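Local coordinates for uncharacterized protein (Bacillus thuringiensis serovar kurstaki, PDB 4XE7) that probably assembles, in a nucleotide-dependent way, into actin-like filaments that move plasmid DNA apart in the cell, at residues T132-A137 against I189-N194; E165-M170 against G196-E201; S231-D236 against N244-D249. All coordinates share one frame; numbering follows the deposited sequence.

Contact 1 (T132-A137 against I189-N194)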
loop_
_atom_site.group_PDB
_atom_site.type_symbol
_atom_site.label_atom_id
_atom_site.label_comp_id
_atom_site.label_asym_id
_atom_site.label_seq_id
_atom_site.Cartn_x
_atom_site.Cartn_y
_atom_site.Cartn_z
ATOM N N THR A 132 1.117 -10.555 12.645
ATOM C CA THR A 132 1.768 -11.362 11.625
ATOM C C THR A 132 2.711 -10.504 10.792
ATOM O O THR A 132 3.822 -10.942 10.459
ATOM C CB THR A 132 0.735 -12.057 10.712
ATOM O OG1 THR A 132 -0.054 -12.951 11.504
ATOM C CG2 THR A 132 1.423 -12.842 9.609
ATOM N N SER A 133 2.291 -9.278 10.471
ATOM C CA SER A 133 3.142 -8.398 9.670
ATOM C C SER A 133 4.424 -8.058 10.446
ATOM O O SER A 133 5.529 -8.070 9.875
ATOM C CB SER A 133 2.396 -7.118 9.259
ATOM O OG SER A 133 2.304 -6.186 10.332
ATOM N N MET A 134 4.277 -7.784 11.743
ATOM C CA MET A 134 5.427 -7.566 12.626
ATOM C C MET A 134 6.378 -8.762 12.629
ATOM O O MET A 134 7.597 -8.599 12.620
ATOM C CB MET A 134 4.977 -7.313 14.070
ATOM C CG MET A 134 4.289 -5.999 14.333
ATOM S SD MET A 134 3.732 -5.895 16.055
ATOM C CE MET A 134 3.049 -4.225 16.014
ATOM N N ALA A 135 5.809 -9.965 12.693
ATOM C CA ALA A 135 6.605 -11.197 12.754
ATOM C C ALA A 135 7.366 -11.452 11.473
ATOM O O ALA A 135 8.507 -11.916 11.509
ATOM C CB ALA A 135 5.712 -12.415 13.070
ATOM N N VAL A 136 6.729 -11.179 10.342
ATOM C CA VAL A 136 7.400 -11.360 9.054
ATOM C C VAL A 136 8.587 -10.398 8.903
ATOM O O VAL A 136 9.669 -10.802 8.473
ATOM C CB VAL A 136 6.427 -11.177 7.862
ATOM C CG1 VAL A 136 7.184 -11.289 6.517
ATOM C CG2 VAL A 136 5.318 -12.228 7.925
ATOM N N ALA A 137 8.396 -9.136 9.268
ATOM C CA ALA A 137 9.499 -8.170 9.215
ATOM C C ALA A 137 10.621 -8.564 10.158
ATOM O O ALA A 137 11.812 -8.394 9.839
ATOM C CB ALA A 137 9.017 -6.784 9.554
ATOM N N ILE A 189 8.634 -15.789 16.879
ATOM C CA ILE A 189 9.092 -14.425 17.135
ATOM C C ILE A 189 8.451 -13.856 18.401
ATOM O O ILE A 189 7.233 -13.870 18.564
ATOM C CB ILE A 189 8.813 -13.494 15.921
ATOM C CG1 ILE A 189 9.873 -13.702 14.828
ATOM C CG2 ILE A 189 8.964 -12.047 16.326
ATOM C CD1 ILE A 189 9.759 -14.957 14.031
ATOM N N LYS A 190 9.284 -13.363 19.303
ATOM C CA LYS A 190 8.799 -12.761 20.526
ATOM C C LYS A 190 8.749 -11.240 20.402
ATOM O O LYS A 190 9.776 -10.583 20.218
ATOM C CB LYS A 190 9.683 -13.184 21.700
ATOM C CG LYS A 190 9.288 -12.601 23.030
ATOM C CD LYS A 190 10.113 -13.228 24.143
ATOM C CE LYS A 190 10.120 -12.365 25.391
ATOM N NZ LYS A 190 10.858 -13.036 26.497
ATOM N N ILE A 191 7.547 -10.691 20.515
ATOM C CA ILE A 191 7.318 -9.266 20.293
ATOM C C ILE A 191 6.958 -8.585 21.591
ATOM O O ILE A 191 5.988 -8.963 22.251
ATOM C CB ILE A 191 6.174 -9.026 19.270
ATOM C CG1 ILE A 191 6.567 -9.555 17.888
ATOM C CG2 ILE A 191 5.749 -7.538 19.236
ATOM C CD1 ILE A 191 5.370 -9.789 16.949
ATOM N N THR A 192 7.731 -7.579 21.960
ATOM C CA THR A 192 7.399 -6.801 23.130
ATOM C C THR A 192 7.101 -5.361 22.742
ATOM O O THR A 192 7.911 -4.693 22.109
ATOM C CB THR A 192 8.533 -6.836 24.161
ATOM O OG1 THR A 192 8.880 -8.198 24.428
ATOM C CG2 THR A 192 8.106 -6.148 25.457
ATOM N N ILE A 193 5.922 -4.895 23.118
ATOM C CA ILE A 193 5.542 -3.515 22.886
ATOM C C ILE A 193 5.444 -2.821 24.232
ATOM O O ILE A 193 4.604 -3.186 25.058
ATOM C CB ILE A 193 4.203 -3.417 22.139
ATOM C CG1 ILE A 193 4.239 -4.283 20.871
ATOM C CG2 ILE A 193 3.876 -1.962 21.834
ATOM C CD1 ILE A 193 2.900 -4.375 20.153
ATOM N N ASN A 194 6.304 -1.831 24.444
ATOM C CA ASN A 194 6.395 -1.117 25.717
ATOM C C ASN A 194 5.857 0.300 25.662
ATOM O O ASN A 194 5.484 0.880 26.681
ATOM C CB ASN A 194 7.850 -1.074 26.177
ATOM C CG ASN A 194 8.419 -2.448 26.398
ATOM O OD1 ASN A 194 7.863 -3.245 27.155
ATOM N ND2 ASN A 194 9.525 -2.750 25.716
#
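The carbonyl oxygen of Ala135 is the polar atom most closely met here, and what meets it is hydrocarbon: Ile189 brings CG1 to 4.0 Å from Ala135 O, with CD1 of the same side chain folded in beside it. Neither approach is a hydrogen bond, and no hydrogen bond joins helix 132-137 to strand 189-193. Ile189 can set CG1 and CD1 beside this oxygen because its second torsion is bent (chi2 74°), which turns CD1 back instead of letting it run straight on. At the same place the backbones come nearest, and Ala135 suits it by its smallness: its CB stands 4.3 Å from Ile189 CB.

The longer reach belongs to Met134. Its CG lies opposite the carbonyl carbon and the chain is extended from there to the methyl (chi2 177°), so one side chain serves two isoleucines in succession. Near its root, Met134 CB is 3.8 Å from Ile191 CD1; midway, SD passes Ile191 CG2; at the far end Met134 CE touches Ile193 CD1 at 4.1 Å. It crosses both isoleucines at about a right angle. Every second strand residue, Ile189, Ile191 and Ile193, starts toward the helix, and the branched chains form a continuous apolar strip, whereas Lys190 and Thr192 between them remain partly exposed.

The helix and strand axes come within 8.9 Å, at 117° between their directions, a helix laid on a mixed sheet as in the layered alpha/beta build of actin-like proteins. Strand 188-200 runs between strand 173-179, antiparallel, and strand 145-154, parallel. Helix 123-140 spans several strands of this sheet: Thr132 reaches Leu73, Val75 and Ile77, Ala135 touches Val177 and Phe179, and Met134 touches Val148 and Phe150.

Contact 2 (E165-M170 against G196-E201)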
loop_
_atom_site.group_PDB
_atom_site.type_symbol
_atom_site.label_atom_id
_atom_site.label_comp_id
_atom_site.label_asym_id
_atom_site.label_seq_id
_atom_site.Cartn_x
_atom_site.Cartn_y
_atom_site.Cartn_z
ATOM N N GLU A 165 -4.804 6.299 23.721
ATOM C CA GLU A 165 -4.130 5.540 24.763
ATOM C C GLU A 165 -4.810 4.194 24.983
ATOM O O GLU A 165 -4.203 3.273 25.521
ATOM C CB GLU A 165 -4.073 6.371 26.051
ATOM C CG GLU A 165 -3.474 7.758 25.787
ATOM C CD GLU A 165 -4.158 8.887 26.543
ATOM O OE1 GLU A 165 -4.044 8.938 27.787
ATOM O OE2 GLU A 165 -4.832 9.714 25.885
ATOM N N GLN A 166 -6.061 4.085 24.538
ATOM C CA GLN A 166 -6.797 2.821 24.567
ATOM C C GLN A 166 -6.319 1.847 23.496
ATOM O O GLN A 166 -6.209 0.648 23.743
ATOM C CB GLN A 166 -8.297 3.067 24.396
ATOM C CG GLN A 166 -8.954 3.705 25.613
ATOM C CD GLN A 166 -8.730 5.210 25.693
ATOM O OE1 GLN A 166 -7.594 5.690 25.716
ATOM N NE2 GLN A 166 -9.822 5.959 25.727
ATOM N N ILE A 167 -6.052 2.362 22.301
ATOM C CA ILE A 167 -5.462 1.546 21.251
ATOM C C ILE A 167 -4.117 1.012 21.721
ATOM O O ILE A 167 -3.827 -0.182 21.609
ATOM C CB ILE A 167 -5.265 2.345 19.952
ATOM C CG1 ILE A 167 -6.618 2.753 19.360
ATOM C CG2 ILE A 167 -4.428 1.553 18.946
ATOM C CD1 ILE A 167 -7.536 1.585 19.047
ATOM N N LEU A 168 -3.301 1.909 22.256
ATOM C CA LEU A 168 -1.970 1.535 22.692
ATOM C C LEU A 168 -2.005 0.526 23.843
ATOM O O LEU A 168 -1.161 -0.364 23.904
ATOM C CB LEU A 168 -1.173 2.777 23.092
ATOM C CG LEU A 168 -0.775 3.747 21.970
ATOM C CD1 LEU A 168 -0.053 4.956 22.536
ATOM C CD2 LEU A 168 0.100 3.062 20.900
ATOM N N GLU A 169 -2.985 0.671 24.738
ATOM C CA GLU A 169 -3.123 -0.183 25.920
ATOM C C GLU A 169 -3.504 -1.607 25.546
ATOM O O GLU A 169 -3.080 -2.575 26.185
ATOM C CB GLU A 169 -4.177 0.400 26.874
ATOM C CG GLU A 169 -3.608 1.135 28.069
ATOM C CD GLU A 169 -2.779 0.228 28.958
ATOM O OE1 GLU A 169 -3.094 -0.982 29.039
ATOM O OE2 GLU A 169 -1.813 0.726 29.575
ATOM N N MET A 170 -4.339 -1.715 24.520
ATOM C CA MET A 170 -4.671 -2.986 23.900
ATOM C C MET A 170 -3.396 -3.701 23.438
ATOM O O MET A 170 -3.260 -4.915 23.603
ATOM C CB MET A 170 -5.622 -2.747 22.720
ATOM C CG MET A 170 -6.142 -3.991 22.006
ATOM S SD MET A 170 -7.061 -3.548 20.503
ATOM C CE MET A 170 -8.520 -4.564 20.708
ATOM N N GLY A 196 4.470 3.582 22.494
ATOM C CA GLY A 196 4.061 3.856 21.135
ATOM C C GLY A 196 3.570 5.273 20.932
ATOM O O GLY A 196 3.568 6.082 21.855
ATOM N N THR A 197 3.141 5.554 19.709
ATOM C CA THR A 197 2.610 6.858 19.331
ATOM C C THR A 197 1.462 6.665 18.348
ATOM O O THR A 197 1.490 5.745 17.531
ATOM C CB THR A 197 3.683 7.748 18.668
ATOM O OG1 THR A 197 4.922 7.631 19.373
ATOM C CG2 THR A 197 3.243 9.200 18.655
ATOM N N MET A 198 0.459 7.527 18.408
ATOM C CA MET A 198 -0.611 7.460 17.428
ATOM C C MET A 198 -0.598 8.736 16.610
ATOM O O MET A 198 -0.364 9.823 17.136
ATOM C CB MET A 198 -1.964 7.247 18.102
ATOM C CG MET A 198 -2.096 5.893 18.776
ATOM S SD MET A 198 -2.100 4.511 17.608
ATOM C CE MET A 198 -3.709 4.740 16.855
ATOM N N ASN A 199 -0.833 8.601 15.317
ATOM C CA ASN A 199 -0.700 9.742 14.429
ATOM C C ASN A 199 -2.042 10.054 13.783
ATOM O O ASN A 199 -2.980 9.245 13.851
ATOM C CB ASN A 199 0.366 9.474 13.361
ATOM C CG ASN A 199 1.698 9.017 13.959
ATOM O OD1 ASN A 199 2.486 9.831 14.440
ATOM N ND2 ASN A 199 1.947 7.699 13.941
ATOM N N VAL A 200 -2.121 11.229 13.165
ATOM C CA VAL A 200 -3.313 11.655 12.445
ATOM C C VAL A 200 -3.378 10.986 11.089
ATOM O O VAL A 200 -2.644 11.390 10.189
ATOM C CB VAL A 200 -3.320 13.181 12.208
ATOM C CG1 VAL A 200 -4.625 13.622 11.560
ATOM C CG2 VAL A 200 -3.039 13.939 13.499
ATOM N N GLU A 201 -4.246 9.991 10.919
ATOM C CA GLU A 201 -4.357 9.332 9.618
ATOM C C GLU A 201 -4.805 10.377 8.600
ATOM O O GLU A 201 -5.602 11.251 8.917
ATOM C CB GLU A 201 -5.336 8.150 9.663
ATOM C CG GLU A 201 -5.189 7.181 8.492
ATOM C CD GLU A 201 -6.244 6.084 8.488
ATOM O OE1 GLU A 201 -7.447 6.417 8.487
ATOM O OE2 GLU A 201 -5.871 4.890 8.484
#
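Leu168 spreads its two methyls over the start of strand 196-200, both on the same face of the Gly196-Thr197 peptide: CD1 lies 3.9 Å from Gly196 O, while CD2 is 4.0 Å from Gly196 CA and also faces Thr197 N. Its CG is turned opposite the carbonyl carbon (chi1 -69°), carrying the fork out from the helix onto the strand. Glycine fits beneath it because no CB intervenes in the direction facing the helix; the leucine methyl settles directly on main chain, which here is almost fully stretched.

Two residues along the strand, Met198 supplies the strand's own side chain. All three of its torsions are bent in the same sense, each near -70°, so the chain curls up instead of extending. That curl separates its tasks. CG, near the root, lies 4.1 Å from Leu168 CG, with the two side chains sliding past each other in opposite directions. The outer end turns to Ile167, and there the side chains cross at roughly a right angle: Met198 CE is 3.9 Å and Met198 SD 4.0 Å from Ile167 CG2. This short branch makes the closest approach, while CD1, ending the longer branch, leads away. Thr197, pointing the other way, has its side chain against Glu414 of helix 402-418, and Phe150 of the adjoining strand 145-154 is touched by both Leu168 and Met198.

No hydrogen bond or ion pair links helix 165-170 to strand 196-200. Cohesion comes from dispersion and the burial of Ile167 and Leu168, while the strand side keeps some exposure; methionine's flexible, polarisable thioether moulds itself to the isoleucine branch. This helix-on-sheet layer, part of the alpha/beta build of actin-like proteins, depends on complementary shape, without the directional constraint that a polar bond would impose.

Contact 3 (S231-D236 against N244-D249)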
loop_
_atom_site.group_PDB
_atom_site.type_symbol
_atom_site.label_atom_id
_atom_site.label_comp_id
_atom_site.label_asym_id
_atom_site.label_seq_id
_atom_site.Cartn_x
_atom_site.Cartn_y
_atom_site.Cartn_z
ATOM N N SER A 231 -2.433 24.681 4.534
ATOM C CA SER A 231 -3.443 23.698 4.200
ATOM C C SER A 231 -2.999 22.841 3.010
ATOM O O SER A 231 -2.259 23.294 2.135
ATOM C CB SER A 231 -4.772 24.387 3.906
ATOM O OG SER A 231 -4.656 25.253 2.794
ATOM N N TYR A 232 -3.452 21.595 3.010
ATOM C CA TYR A 232 -3.085 20.620 2.008
ATOM C C TYR A 232 -4.327 20.027 1.361
ATOM O O TYR A 232 -5.219 19.541 2.055
ATOM C CB TYR A 232 -2.279 19.474 2.637
ATOM C CG TYR A 232 -1.085 19.877 3.465
ATOM C CD1 TYR A 232 0.124 20.212 2.856
ATOM C CD2 TYR A 232 -1.145 19.885 4.855
ATOM C CE1 TYR A 232 1.234 20.565 3.604
ATOM C CE2 TYR A 232 -0.039 20.235 5.615
ATOM C CZ TYR A 232 1.152 20.577 4.982
ATOM O OH TYR A 232 2.262 20.933 5.720
ATOM N N ALA A 233 -4.379 20.017 0.040
ATOM C CA ALA A 233 -5.315 19.130 -0.611
ATOM C C ALA A 233 -4.538 17.873 -0.990
ATOM O O ALA A 233 -3.472 17.954 -1.604
ATOM C CB ALA A 233 -5.962 19.788 -1.839
ATOM N N ILE A 234 -5.039 16.716 -0.583
ATOM C CA ILE A 234 -4.450 15.468 -1.040
ATOM C C ILE A 234 -5.446 14.715 -1.900
ATOM O O ILE A 234 -6.497 14.262 -1.437
ATOM C CB ILE A 234 -3.981 14.580 0.125
ATOM C CG1 ILE A 234 -3.020 15.372 1.029
ATOM C CG2 ILE A 234 -3.270 13.352 -0.425
ATOM C CD1 ILE A 234 -2.533 14.619 2.261
ATOM N N ASN A 235 -5.104 14.594 -3.171
ATOM C CA ASN A 235 -5.970 13.923 -4.110
ATOM C C ASN A 235 -5.421 12.536 -4.432
ATOM O O ASN A 235 -4.360 12.398 -5.040
ATOM C CB ASN A 235 -6.122 14.776 -5.366
ATOM C CG ASN A 235 -6.605 16.177 -5.051
ATOM O OD1 ASN A 235 -7.811 16.430 -4.984
ATOM N ND2 ASN A 235 -5.659 17.103 -4.842
ATOM N N ASP A 236 -6.146 11.514 -3.987
ATOM C CA ASP A 236 -5.754 10.126 -4.180
ATOM C C ASP A 236 -6.402 9.582 -5.460
ATOM O O ASP A 236 -7.616 9.321 -5.481
ATOM C CB ASP A 236 -6.171 9.291 -2.955
ATOM C CG ASP A 236 -5.538 7.898 -2.932
ATOM O OD1 ASP A 236 -5.671 7.213 -1.897
ATOM O OD2 ASP A 236 -4.905 7.485 -3.934
ATOM N N ASN A 244 -10.757 13.329 -3.162
ATOM C CA ASN A 244 -10.228 14.685 -2.992
ATOM C C ASN A 244 -10.361 15.120 -1.538
ATOM O O ASN A 244 -11.427 15.536 -1.112
ATOM C CB ASN A 244 -10.945 15.667 -3.915
ATOM C CG ASN A 244 -11.008 15.171 -5.346
ATOM O OD1 ASN A 244 -12.038 14.668 -5.808
ATOM N ND2 ASN A 244 -9.888 15.277 -6.048
ATOM N N ALA A 245 -9.273 14.989 -0.783
ATOM C CA ALA A 245 -9.275 15.307 0.642
ATOM C C ALA A 245 -8.670 16.679 0.894
ATOM O O ALA A 245 -7.661 17.037 0.285
ATOM C CB ALA A 245 -8.505 14.232 1.436
ATOM N N PHE A 246 -9.286 17.450 1.787
ATOM C CA PHE A 246 -8.731 18.750 2.151
ATOM C C PHE A 246 -8.475 18.822 3.645
ATOM O O PHE A 246 -9.368 18.582 4.461
ATOM C CB PHE A 246 -9.655 19.868 1.701
ATOM C CG PHE A 246 -9.174 21.244 2.067
ATOM C CD1 PHE A 246 -7.880 21.648 1.775
ATOM C CD2 PHE A 246 -10.034 22.148 2.669
ATOM C CE1 PHE A 246 -7.453 22.917 2.090
ATOM C CE2 PHE A 246 -9.613 23.428 2.992
ATOM C CZ PHE A 246 -8.315 23.809 2.697
ATOM N N PHE A 247 -7.237 19.137 3.997
ATOM C CA PHE A 247 -6.827 19.216 5.399
ATOM C C PHE A 247 -6.451 20.644 5.773
ATOM O O PHE A 247 -5.610 21.273 5.120
ATOM C CB PHE A 247 -5.643 18.285 5.669
ATOM C CG PHE A 247 -5.924 16.833 5.397
ATOM C CD1 PHE A 247 -6.468 16.018 6.384
ATOM C CD2 PHE A 247 -5.618 16.272 4.162
ATOM C CE1 PHE A 247 -6.716 14.670 6.134
ATOM C CE2 PHE A 247 -5.867 14.929 3.906
ATOM C CZ PHE A 247 -6.411 14.124 4.892
ATOM N N GLU A 248 -7.076 21.147 6.831
ATOM C CA GLU A 248 -6.871 22.506 7.303
ATOM C C GLU A 248 -6.602 22.438 8.791
ATOM O O GLU A 248 -7.364 21.806 9.522
ATOM C CB GLU A 248 -8.103 23.365 7.008
ATOM C CG GLU A 248 -7.827 24.809 6.639
ATOM C CD GLU A 248 -9.076 25.533 6.135
ATOM O OE1 GLU A 248 -10.163 24.908 6.074
ATOM O OE2 GLU A 248 -8.966 26.729 5.791
ATOM N N ASP A 249 -5.515 23.064 9.233
ATOM C CA ASP A 249 -5.158 23.068 10.643
ATOM C C ASP A 249 -5.076 21.647 11.195
ATOM O O ASP A 249 -5.514 21.377 12.313
ATOM C CB ASP A 249 -6.173 23.895 11.444
ATOM C CG ASP A 249 -6.168 25.362 11.052
ATOM O OD1 ASP A 249 -5.073 25.966 11.039
ATOM O OD2 ASP A 249 -7.252 25.904 10.739
#
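Ile234 lays its CD1 methyl obliquely against the Phe247 ring, 3.7 Å from CE2, on the face that Tyr232 and Ala245 also share. Phe246 serves the other face. Its CG is anti to the backbone N (chi1 179°), which turns the ring across toward the start of the partner strand: Phe246 CE1 comes to 3.6 Å from Ser231 CB, and CD1 lies near Tyr232 O. Ala233, paired with Phe246, leaves room for this ring.

Two hydrogen-bonded pairs stitch the backbones. Tyr232 and Phe247 exchange both bonds, with Phe247 N to Tyr232 O at 2.8 Å; Ile234 and Ala245 do likewise. Beyond them, Asn244 ND2 gives a short, nearly straight bond to Asn235 OD1 (2.6 Å, 177°), leaving within its own amide plane although the two amides are turned 60° apart. Asparagine suits position 235, since its OD1 accepts from Asn244 while its ND2 donates to Ile368 O, so both ends of this buried amide are used.

The two strands form a hairpin whose turn probably contributes a nucleotide-phosphate loop, as in actin relatives. Strand 366-370 runs parallel to strand 232-237 on the side away from strand 242-248, strand 251-260 borders strand 242-248, and helix 337-362 packs on Asn235, Asn244 and Phe246 through Leu355, Phe358 and Thr362.

Overall arrangement
Followed from the N terminus, the chain opens contact 1 at 132-137 on helix 123-140 and contact 2 at 165-170 on helix 164-171, before either is closed. Strand 188-200 then closes both in the same order, first at 189-194 and next at 196-201, so the two loops cross. They thus tie two helices to successive parts of one strand in the sheet that includes strand 188-200, with centres about 17 Å apart. Contact 3 follows in series as a local hairpin, 231-236 with 244-249, within a second sheet. Its nearest atoms are about 5 Å from contact 2 but about 20 Å from contact 1, without touching either.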